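Local coordinates for Cbm77-rfpl (Ruminococcus flavefaciens, PDB 5FU5), which probably binds plant cell-wall glycans, in particular acidic pectic chains, as a family 77 carbohydrate-binding module of the cellulosome, at residues Ala5-His10 with Tyr110-Ala115; Tyr22-Asn27 with Thr52-Thr57; Leu28-Gly33 with Leu42-Lys47. All blocks are in the same frame, centred on the assembly; numbering follows the deposited sequence. Where two conformers were deposited one is given.

Contact 1: Ala5-His10 with Tyr110-Ala115; sequences AGNYVH and YMEYAA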
loop_
_atom_site.group_PDB
_atom_site.type_symbol
_atom_site.label_atom_id
_atom_site.label_comp_id
_atom_site.label_asym_id
_atom_site.label_seq_id
_atom_site.Cartn_x
_atom_site.Cartn_y
_atom_site.Cartn_z
ATOM N N ALA A 5 17.273 5.567 -1.874
ATOM C CA ALA A 5 17.356 6.737 -2.731
ATOM C C ALA A 5 16.018 7.499 -2.719
ATOM O O ALA A 5 15.984 8.714 -2.773
ATOM C CB ALA A 5 17.692 6.330 -4.146
ATOM N N GLY A 6 14.909 6.789 -2.708
ATOM C CA GLY A 6 13.613 7.412 -2.874
ATOM C C GLY A 6 12.593 6.709 -2.052
ATOM O O GLY A 6 12.568 5.461 -2.059
ATOM N N ASN A 7 11.717 7.466 -1.381
ATOM C CA ASN A 7 10.591 6.911 -0.630
ATOM C C ASN A 7 9.356 7.530 -1.282
ATOM O O ASN A 7 9.149 8.771 -1.173
ATOM C CB ASN A 7 10.682 7.303 0.820
ATOM C CG ASN A 7 11.871 6.721 1.482
ATOM O OD1 ASN A 7 11.875 5.523 1.797
ATOM N ND2 ASN A 7 12.948 7.505 1.608
ATOM N N TYR A 8 8.547 6.704 -1.945
ATOM C CA TYR A 8 7.358 7.135 -2.677
ATOM C C TYR A 8 6.166 6.760 -1.826
ATOM O O TYR A 8 5.868 5.573 -1.638
ATOM C CB TYR A 8 7.305 6.486 -4.055
ATOM C CG TYR A 8 8.565 6.736 -4.849
ATOM C CD1 TYR A 8 9.704 5.907 -4.730
ATOM C CD2 TYR A 8 8.659 7.837 -5.714
ATOM C CE1 TYR A 8 10.857 6.149 -5.471
ATOM C CE2 TYR A 8 9.807 8.082 -6.451
ATOM C CZ TYR A 8 10.911 7.235 -6.336
ATOM O OH TYR A 8 12.076 7.443 -7.038
ATOM N N VAL A 9 5.482 7.779 -1.302
ATOM C CA VAL A 9 4.509 7.644 -0.247
ATOM C C VAL A 9 3.124 8.007 -0.752
ATOM O O VAL A 9 2.990 8.960 -1.549
ATOM C CB VAL A 9 4.894 8.563 0.912
ATOM C CG1 VAL A 9 3.870 8.507 2.040
ATOM C CG2 VAL A 9 6.286 8.195 1.421
ATOM N N HIS A 10 2.101 7.307 -0.266
ATOM C CA HIS A 10 0.732 7.695 -0.518
ATOM C C HIS A 10 -0.093 7.551 0.734
ATOM O O HIS A 10 -0.238 6.443 1.266
ATOM C CB HIS A 10 0.084 6.902 -1.636
ATOM C CG HIS A 10 -1.250 7.451 -2.008
ATOM N ND1 HIS A 10 -1.393 8.655 -2.676
ATOM C CD2 HIS A 10 -2.495 7.041 -1.696
ATOM C CE1 HIS A 10 -2.677 8.938 -2.768
ATOM N NE2 HIS A 10 -3.368 7.987 -2.182
ATOM N N TYR A 110 -2.292 3.486 4.068
ATOM C CA TYR A 110 -1.002 4.124 3.784
ATOM C C TYR A 110 -0.144 3.168 2.996
ATOM O O TYR A 110 -0.197 1.952 3.234
ATOM C CB TYR A 110 -0.314 4.509 5.110
ATOM C CG TYR A 110 0.935 5.406 4.966
ATOM C CD1 TYR A 110 0.829 6.769 4.741
ATOM C CD2 TYR A 110 2.210 4.848 5.077
ATOM C CE1 TYR A 110 1.973 7.534 4.626
ATOM C CE2 TYR A 110 3.352 5.586 4.943
ATOM C CZ TYR A 110 3.244 6.918 4.743
ATOM O OH TYR A 110 4.442 7.606 4.625
ATOM N N MET A 111 0.665 3.706 2.107
ATOM C CA MET A 111 1.657 2.883 1.465
ATOM C C MET A 111 2.909 3.644 1.122
ATOM O O MET A 111 2.898 4.879 0.967
ATOM C CB MET A 111 1.070 2.149 0.266
ATOM C CG MET A 111 0.607 2.996 -0.872
ATOM S SD MET A 111 -0.131 2.049 -2.232
ATOM C CE MET A 111 -0.732 3.532 -3.005
ATOM N N GLU A 112 4.024 2.903 1.120
ATOM C CA GLU A 112 5.331 3.443 0.823
ATOM C C GLU A 112 6.132 2.455 0.010
ATOM O O GLU A 112 6.058 1.267 0.260
ATOM C CB GLU A 112 6.106 3.770 2.108
ATOM C CG GLU A 112 7.593 3.818 1.848
ATOM C CD GLU A 112 8.400 4.450 2.923
ATOM O OE1 GLU A 112 7.938 4.518 4.090
ATOM O OE2 GLU A 112 9.504 4.879 2.550
ATOM N N TYR A 113 6.892 2.963 -0.950
ATOM C CA TYR A 113 7.865 2.166 -1.670
ATOM C C TYR A 113 9.212 2.824 -1.442
ATOM O O TYR A 113 9.406 3.974 -1.836
ATOM C CB TYR A 113 7.564 2.035 -3.182
ATOM C CG TYR A 113 8.539 1.106 -3.820
ATOM C CD1 TYR A 113 8.499 -0.263 -3.505
ATOM C CD2 TYR A 113 9.587 1.557 -4.607
ATOM C CE1 TYR A 113 9.438 -1.138 -4.014
ATOM C CE2 TYR A 113 10.554 0.675 -5.110
ATOM C CZ TYR A 113 10.427 -0.702 -4.819
ATOM O OH TYR A 113 11.357 -1.593 -5.292
ATOM N N ALA A 114 10.127 2.090 -0.808
ATOM C CA ALA A 114 11.501 2.545 -0.511
ATOM C C ALA A 114 12.412 1.925 -1.533
ATOM O O ALA A 114 12.666 0.732 -1.469
ATOM C CB ALA A 114 11.903 2.150 0.891
ATOM N N ALA A 115 12.920 2.732 -2.446
ATOM C CA ALA A 115 13.740 2.307 -3.560
ATOM C C ALA A 115 15.197 2.476 -3.209
ATOM O O ALA A 115 15.610 3.559 -2.778
ATOM C CB ALA A 115 13.409 3.102 -4.802
#
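Y8 and Y113 are opposed in an antiparallel strand pair, with both side chains on one face of the sheet. The Y8 side chain can be followed outward. CB and CG pass at the margin of contact with the Y113 carbonyl. CD1 comes closer, 3.5 Å from Y113 O, and that oxygen sits at the edge of the ring, near its plane. CE1 then meets A115 CB at 4.0 Å, again at the ring edge. The ring stacks on F21. CG stands anti to the carbonyl carbon (chi1 -55°), which lays the ring back over G6. A side chain on G6 would strike Y8 CE1, so glycine fits here.

Between the backbones, Y8 N donates to Y113 O at 2.9 Å and Y113 N returns the bond to Y8 O. H10 and M111 form a second hydrogen-bonded pair, with H10 N 2.8 Å from M111 O. At the other end the pairing is irregular. A5 N bonds to A115 O at 2.8 Å, while G6 N makes a weak bond of 3.3 Å to the same A115 O. A5 and G6 thus both face A115, which makes a classic beta bulge.

H10 NE2 is held by G16 O, and Y113 OH by S60 O. Strand 107-116 lies between strands 4-11 and 62-68, bonding to the latter through Y110, E112 and A114. The face with H10, M111 and Y113 turns inward, where M111 packs on I24 and I54 of strands 23-29 and 53-58.

Contact 2: Tyr22-Asn27 with Thr52-Thr57; sequences YTIAGN and TSISFT
Y22 turns the edge of its ring toward the face of F56 in an offset edge-to-face pair. The ring centres are 5.4 Å apart and the planes meet at 65°. Y22 CE1 lies over the F56 face, and Y22 CD1 also touches I54 CG2 at 3.9 Å. F56 has CG between its backbone N and carbonyl carbon (chi1 65°), and its side chain runs alongside that of Y22 in the same direction. The Y22 hydroxyl goes beyond this contact and bonds to Y8 O.

T23 and S55 form a hydrogen-bonded antiparallel pair. T23 N donates to S55 O at 2.8 Å, and S55 N donates back to T23 O. A water also gives a proton to T23 O and is hydrogen-bonded to S53 OG, 2.8 Å away. Its link to S55 OG is weak.

I24 faces the other way, to the side of I54. I24 CG1 stands 4.2 Å from I54 CG2, and both side chains touch L46 and M111.

A25 repeats the bonding of T23. A25 N is 2.8 Å from S53 O, and S53 N binds A25 O. A25 CB rests against S53 OG.

G26 ends the pairing. A CB there would crowd T52 CG2 and jam against the preceding carbonyl oxygen. N27 is joined to T52 only through a water, which accepts from N27 N and from T52 OG1, 2.7 Å away. T52 OG1 itself accepts from E49 N.

In the sheet, strand 53-58 is flanked by strands 23-29 and 96-101, with backbone bonds from I54 to I100 and from F56 to H98.

The chemistry is thus two-sided. Y22, I24, I54 and F56 give an apolar, aromatic inner face. T23, A25, S53 and S55 make a small, largely hydroxyl-bearing outer face where ordered water can bind the strand backbone.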
loop_
_atom_site.group_PDB
_atom_site.type_symbol
_atom_site.label_atom_id
_atom_site.label_comp_id
_atom_site.label_asym_id
_atom_site.label_seq_id
_atom_site.Cartn_x
_atom_site.Cartn_y
_atom_site.Cartn_z
ATOM N N TYR A 22 1.724 6.168 -8.056
ATOM C CA TYR A 22 0.767 5.074 -8.010
ATOM C C TYR A 22 -0.413 5.363 -8.895
ATOM O O TYR A 22 -0.938 6.465 -8.901
ATOM C CB TYR A 22 0.306 4.814 -6.604
ATOM C CG TYR A 22 1.404 4.519 -5.594
ATOM C CD1 TYR A 22 1.925 3.225 -5.461
ATOM C CD2 TYR A 22 1.963 5.510 -4.761
ATOM C CE1 TYR A 22 2.918 2.934 -4.549
ATOM C CE2 TYR A 22 2.947 5.219 -3.855
ATOM C CZ TYR A 22 3.439 3.922 -3.743
ATOM O OH TYR A 22 4.409 3.597 -2.835
ATOM N N THR A 23 -0.839 4.378 -9.660
ATOM C CA THR A 23 -2.091 4.445 -10.408
ATOM C C THR A 23 -3.119 3.647 -9.635
ATOM O O THR A 23 -3.034 2.411 -9.570
ATOM C CB THR A 23 -1.921 3.948 -11.830
ATOM O OG1 THR A 23 -0.942 4.761 -12.500
ATOM C CG2 THR A 23 -3.224 3.990 -12.567
ATOM N N ILE A 24 -4.050 4.347 -8.992
ATOM C CA ILE A 24 -4.992 3.755 -8.049
ATOM C C ILE A 24 -6.356 3.676 -8.662
ATOM O O ILE A 24 -6.948 4.699 -9.030
ATOM C CB ILE A 24 -5.024 4.625 -6.728
ATOM C CG1 ILE A 24 -3.622 4.691 -6.106
ATOM C CG2 ILE A 24 -6.005 4.028 -5.727
ATOM C CD1 ILE A 24 -3.421 5.809 -5.110
ATOM N N ALA A 25 -6.888 2.446 -8.763
ATOM C CA ALA A 25 -8.242 2.182 -9.196
ATOM C C ALA A 25 -9.028 1.565 -8.049
ATOM O O ALA A 25 -8.795 0.415 -7.646
ATOM C CB ALA A 25 -8.248 1.264 -10.384
ATOM N N GLY A 26 -9.917 2.349 -7.467
ATOM C CA GLY A 26 -10.738 1.864 -6.377
ATOM C C GLY A 26 -11.445 3.002 -5.657
ATOM O O GLY A 26 -11.446 4.165 -6.141
ATOM N N ASN A 27 -12.032 2.649 -4.523
ATOM C CA ASN A 27 -13.008 3.434 -3.813
ATOM C C ASN A 27 -12.640 3.668 -2.372
ATOM O O ASN A 27 -12.159 2.763 -1.660
ATOM C CB ASN A 27 -14.360 2.705 -3.877
ATOM C CG ASN A 27 -14.729 2.419 -5.288
ATOM O OD1 ASN A 27 -14.818 3.340 -6.103
ATOM N ND2 ASN A 27 -14.897 1.148 -5.619
ATOM N N THR A 52 -10.376 -3.694 -7.319
ATOM C CA THR A 52 -9.370 -2.704 -6.879
ATOM C C THR A 52 -7.987 -3.063 -7.369
ATOM O O THR A 52 -7.556 -4.248 -7.329
ATOM C CB THR A 52 -9.353 -2.635 -5.346
ATOM O OG1 THR A 52 -10.672 -2.391 -4.887
ATOM C CG2 THR A 52 -8.416 -1.599 -4.825
ATOM N N SER A 53 -7.233 -2.047 -7.808
ATOM C CA SER A 53 -5.834 -2.259 -8.180
ATOM C C SER A 53 -5.006 -1.026 -7.976
ATOM O O SER A 53 -5.509 0.123 -8.080
ATOM C CB SER A 53 -5.668 -2.740 -9.610
ATOM O OG SER A 53 -6.028 -1.726 -10.524
ATOM N N ILE A 54 -3.776 -1.255 -7.593
ATOM C CA ILE A 54 -2.771 -0.177 -7.498
ATOM C C ILE A 54 -1.567 -0.650 -8.300
ATOM O O ILE A 54 -0.986 -1.729 -7.990
ATOM C CB ILE A 54 -2.355 0.089 -6.056
ATOM C CG1 ILE A 54 -3.558 0.449 -5.193
ATOM C CG2 ILE A 54 -1.302 1.171 -6.017
ATOM C CD1 ILE A 54 -3.346 0.103 -3.756
ATOM N N SER A 55 -1.200 0.125 -9.327
ATOM C CA SER A 55 -0.032 -0.145 -10.121
ATOM C C SER A 55 1.032 0.921 -9.933
ATOM O O SER A 55 0.721 2.078 -9.672
ATOM C CB SER A 55 -0.440 -0.212 -11.575
ATOM O OG SER A 55 -1.448 -1.188 -11.728
ATOM N N PHE A 56 2.278 0.522 -10.086
ATOM C CA PHE A 56 3.432 1.413 -10.046
ATOM C C PHE A 56 4.613 0.718 -10.680
ATOM O O PHE A 56 4.634 -0.517 -10.779
ATOM C CB PHE A 56 3.766 1.866 -8.641
ATOM C CG PHE A 56 4.213 0.769 -7.707
ATOM C CD1 PHE A 56 3.279 -0.035 -7.084
ATOM C CD2 PHE A 56 5.560 0.549 -7.447
ATOM C CE1 PHE A 56 3.677 -1.014 -6.178
ATOM C CE2 PHE A 56 5.960 -0.461 -6.559
ATOM C CZ PHE A 56 5.023 -1.242 -5.950
ATOM N N THR A 57 5.603 1.522 -11.059
ATOM C CA THR A 57 6.870 1.047 -11.570
ATOM C C THR A 57 7.957 1.399 -10.557
ATOM O O THR A 57 8.211 2.570 -10.264
ATOM C CB THR A 57 7.174 1.599 -12.968
ATOM O OG1 THR A 57 6.156 1.218 -13.890
ATOM C CG2 THR A 57 8.530 1.037 -13.496
HETATM O O HOH W 1 -4.338 0.405 -11.133
HETATM O O HOH W 2 -11.733 -0.111 -3.825
#

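Contact 3: Leu28-Gly33 with Leu42-Lys47; sequences LSTSKG and LTQCLK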
loop_
_atom_site.group_PDB
_atom_site.type_symbol
_atom_site.label_atom_id
_atom_site.label_comp_id
_atom_site.label_asym_id
_atom_site.label_seq_id
_atom_site.Cartn_x
_atom_site.Cartn_y
_atom_site.Cartn_z
ATOM N N LEU A 28 -12.819 4.932 -1.975
ATOM C CA LEU A 28 -12.488 5.377 -0.645
ATOM C C LEU A 28 -13.611 5.192 0.363
ATOM O O LEU A 28 -14.786 5.216 0.006
ATOM C CB LEU A 28 -12.081 6.863 -0.687
ATOM C CG LEU A 28 -10.912 7.192 -1.625
ATOM C CD1 LEU A 28 -10.804 8.700 -1.885
ATOM C CD2 LEU A 28 -9.623 6.643 -1.040
ATOM N N SER A 29 -13.232 5.058 1.638
ATOM C CA SER A 29 -14.227 4.988 2.711
ATOM C C SER A 29 -13.683 5.602 4.015
ATOM O O SER A 29 -12.485 5.577 4.239
ATOM C CB SER A 29 -14.668 3.527 2.942
ATOM O OG SER A 29 -15.574 3.406 3.989
ATOM N N THR A 30 -14.609 6.124 4.823
ATOM C CA THR A 30 -14.325 6.532 6.195
ATOM C C THR A 30 -15.137 5.734 7.208
ATOM O O THR A 30 -15.158 6.081 8.381
ATOM C CB THR A 30 -14.553 8.044 6.385
ATOM O OG1 THR A 30 -15.879 8.374 6.001
ATOM C CG2 THR A 30 -13.570 8.792 5.540
ATOM N N SER A 31 -15.653 4.576 6.774
ATOM C CA SER A 31 -16.527 3.752 7.603
ATOM C C SER A 31 -15.869 2.453 8.074
ATOM O O SER A 31 -16.565 1.558 8.588
ATOM C CB SER A 31 -17.799 3.464 6.812
ATOM O OG SER A 31 -18.418 4.691 6.455
ATOM N N LYS A 32 -14.554 2.356 7.903
ATOM C CA LYS A 32 -13.826 1.125 8.134
ATOM C C LYS A 32 -12.822 1.235 9.260
ATOM O O LYS A 32 -11.844 0.471 9.333
ATOM C CB LYS A 32 -13.111 0.712 6.838
ATOM C CG LYS A 32 -14.020 0.547 5.621
ATOM C CD LYS A 32 -15.116 -0.505 5.803
ATOM C CE LYS A 32 -15.886 -0.637 4.494
ATOM N NZ LYS A 32 -16.930 -1.661 4.702
ATOM N N GLY A 33 -13.051 2.172 10.177
ATOM C CA GLY A 33 -12.153 2.321 11.311
ATOM C C GLY A 33 -10.942 3.140 10.965
ATOM O O GLY A 33 -10.959 3.910 10.016
ATOM N N LEU A 42 -4.916 7.584 10.907
ATOM C CA LEU A 42 -5.421 7.657 9.567
ATOM C C LEU A 42 -6.859 7.167 9.522
ATOM O O LEU A 42 -7.213 6.194 10.196
ATOM C CB LEU A 42 -4.508 6.845 8.626
ATOM C CG LEU A 42 -3.039 7.287 8.619
ATOM C CD1 LEU A 42 -2.186 6.283 7.883
ATOM C CD2 LEU A 42 -2.882 8.660 7.992
ATOM N N THR A 43 -7.700 7.820 8.744
ATOM C CA THR A 43 -9.163 7.608 8.814
ATOM C C THR A 43 -9.877 7.295 7.513
ATOM O O THR A 43 -11.014 6.791 7.555
ATOM C CB THR A 43 -9.846 8.871 9.403
ATOM O OG1 THR A 43 -9.495 10.005 8.612
ATOM C CG2 THR A 43 -9.385 9.056 10.889
ATOM N N GLN A 44 -9.269 7.627 6.362
ATOM C CA GLN A 44 -9.875 7.358 5.068
ATOM C C GLN A 44 -9.028 6.319 4.365
ATOM O O GLN A 44 -7.827 6.505 4.165
ATOM C CB GLN A 44 -10.010 8.616 4.208
ATOM C CG GLN A 44 -10.579 8.348 2.840
ATOM C CD GLN A 44 -10.726 9.614 2.050
ATOM O OE1 GLN A 44 -9.717 10.219 1.597
ATOM N NE2 GLN A 44 -11.935 10.017 1.859
ATOM N N CYS A 45 -9.674 5.194 3.981
ATOM C CA CYS A 45 -8.959 4.086 3.347
ATOM C C CYS A 45 -9.410 3.856 1.920
ATOM O O CYS A 45 -10.472 4.325 1.509
ATOM C CB CYS A 45 -9.228 2.841 4.171
ATOM S SG CYS A 45 -10.959 2.340 4.298
ATOM N N LEU A 46 -8.594 3.064 1.211
ATOM C CA LEU A 46 -8.985 2.398 -0.016
ATOM C C LEU A 46 -9.530 1.010 0.413
ATOM O O LEU A 46 -8.830 0.245 1.079
ATOM C CB LEU A 46 -7.797 2.261 -0.935
ATOM C CG LEU A 46 -8.091 1.753 -2.350
ATOM C CD1 LEU A 46 -8.667 2.905 -3.166
ATOM C CD2 LEU A 46 -6.824 1.191 -2.981
ATOM N N LYS A 47 -10.783 0.769 0.073
ATOM C CA LYS A 47 -11.397 -0.542 0.335
ATOM C C LYS A 47 -10.730 -1.555 -0.593
ATOM O O LYS A 47 -10.534 -1.277 -1.774
ATOM C CB LYS A 47 -12.899 -0.485 0.100
ATOM C CG LYS A 47 -13.649 0.495 1.019
ATOM C CD LYS A 47 -15.164 0.489 0.811
ATOM C CE LYS A 47 -15.577 1.079 -0.502
ATOM N NZ LYS A 47 -17.059 1.230 -0.664
HETATM O O HOH W 3 -12.648 6.881 9.783
HETATM O O HOH W 4 -12.209 4.141 7.483
#
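L28 lies obliquely across the end of the Q44 side chain, with L28 CD1 4.0 Å from Q44 CD. Q44 gets there fully extended, its CG opposite the backbone N (chi1 177°). Farther back on the same side chain, Q44 CB touches T30 CG2 at 3.8 Å. With an alanine here, L28 CD1 would probably lose the cover of the CG-CD end and a gap would open beside it, while the CB contact to T30 could remain. The other branch of L28, CD2, packs on C45 O at 3.5 Å.

The strands pair through S29 and C45. S29 N donates to C45 O, and C45 N donates to S29 O at 2.8 Å. Beyond this pair the 28-33 segment turns away. S29 OG accepts from S31 N at 3.0 Å, an ST turn. A water bridges the loop and the 42-47 segment: it accepts from K32 N and donates to G33 O and T43 O.

K32 folds over C45, with CB 3.7 Å from C45 SG. Its chain bends at CB-CG (chi2 -59°) and crosses K47 at about a right angle, K32 CE meeting K47 CD. K47 CG also packs on S29 CB at 3.7 Å. N107 touches K32, C45 and K47.

Only the aliphatic parts of the two lysines meet. The ammonium nitrogens, K32 NZ and K47 NZ, stay 6.1 Å apart, and K47 has a long, weak ion pair with E49. Two neighbouring lysines on a module of this family are consistent with a site for an acidic sugar chain, though no ligand is bound here.

How the contacts relate
All three contacts belong to one curled antiparallel sheet. Contacts 2 and 3 are nested in the chain between the segments of contact 1, and contact 3 in turn lies inside contact 2. The centres of contacts 1 and 2 are about 14 Å apart, and Y22 joins them by a probable hydrogen bond of 2.7 Å from its OH to Y8 O. Contacts 2 and 3 share strand 23-29, with centres about 16 Å apart. N27 runs on into L28, and N27 O probably accepts a hydrogen bond from K47 N (3.0 Å). Contacts 1 and 3 touch through Y110 and L42. If the lysines of contact 3 mark a glycan site, it would lie at that end of the sheet, about 20 Å from contact 1 between contact centres.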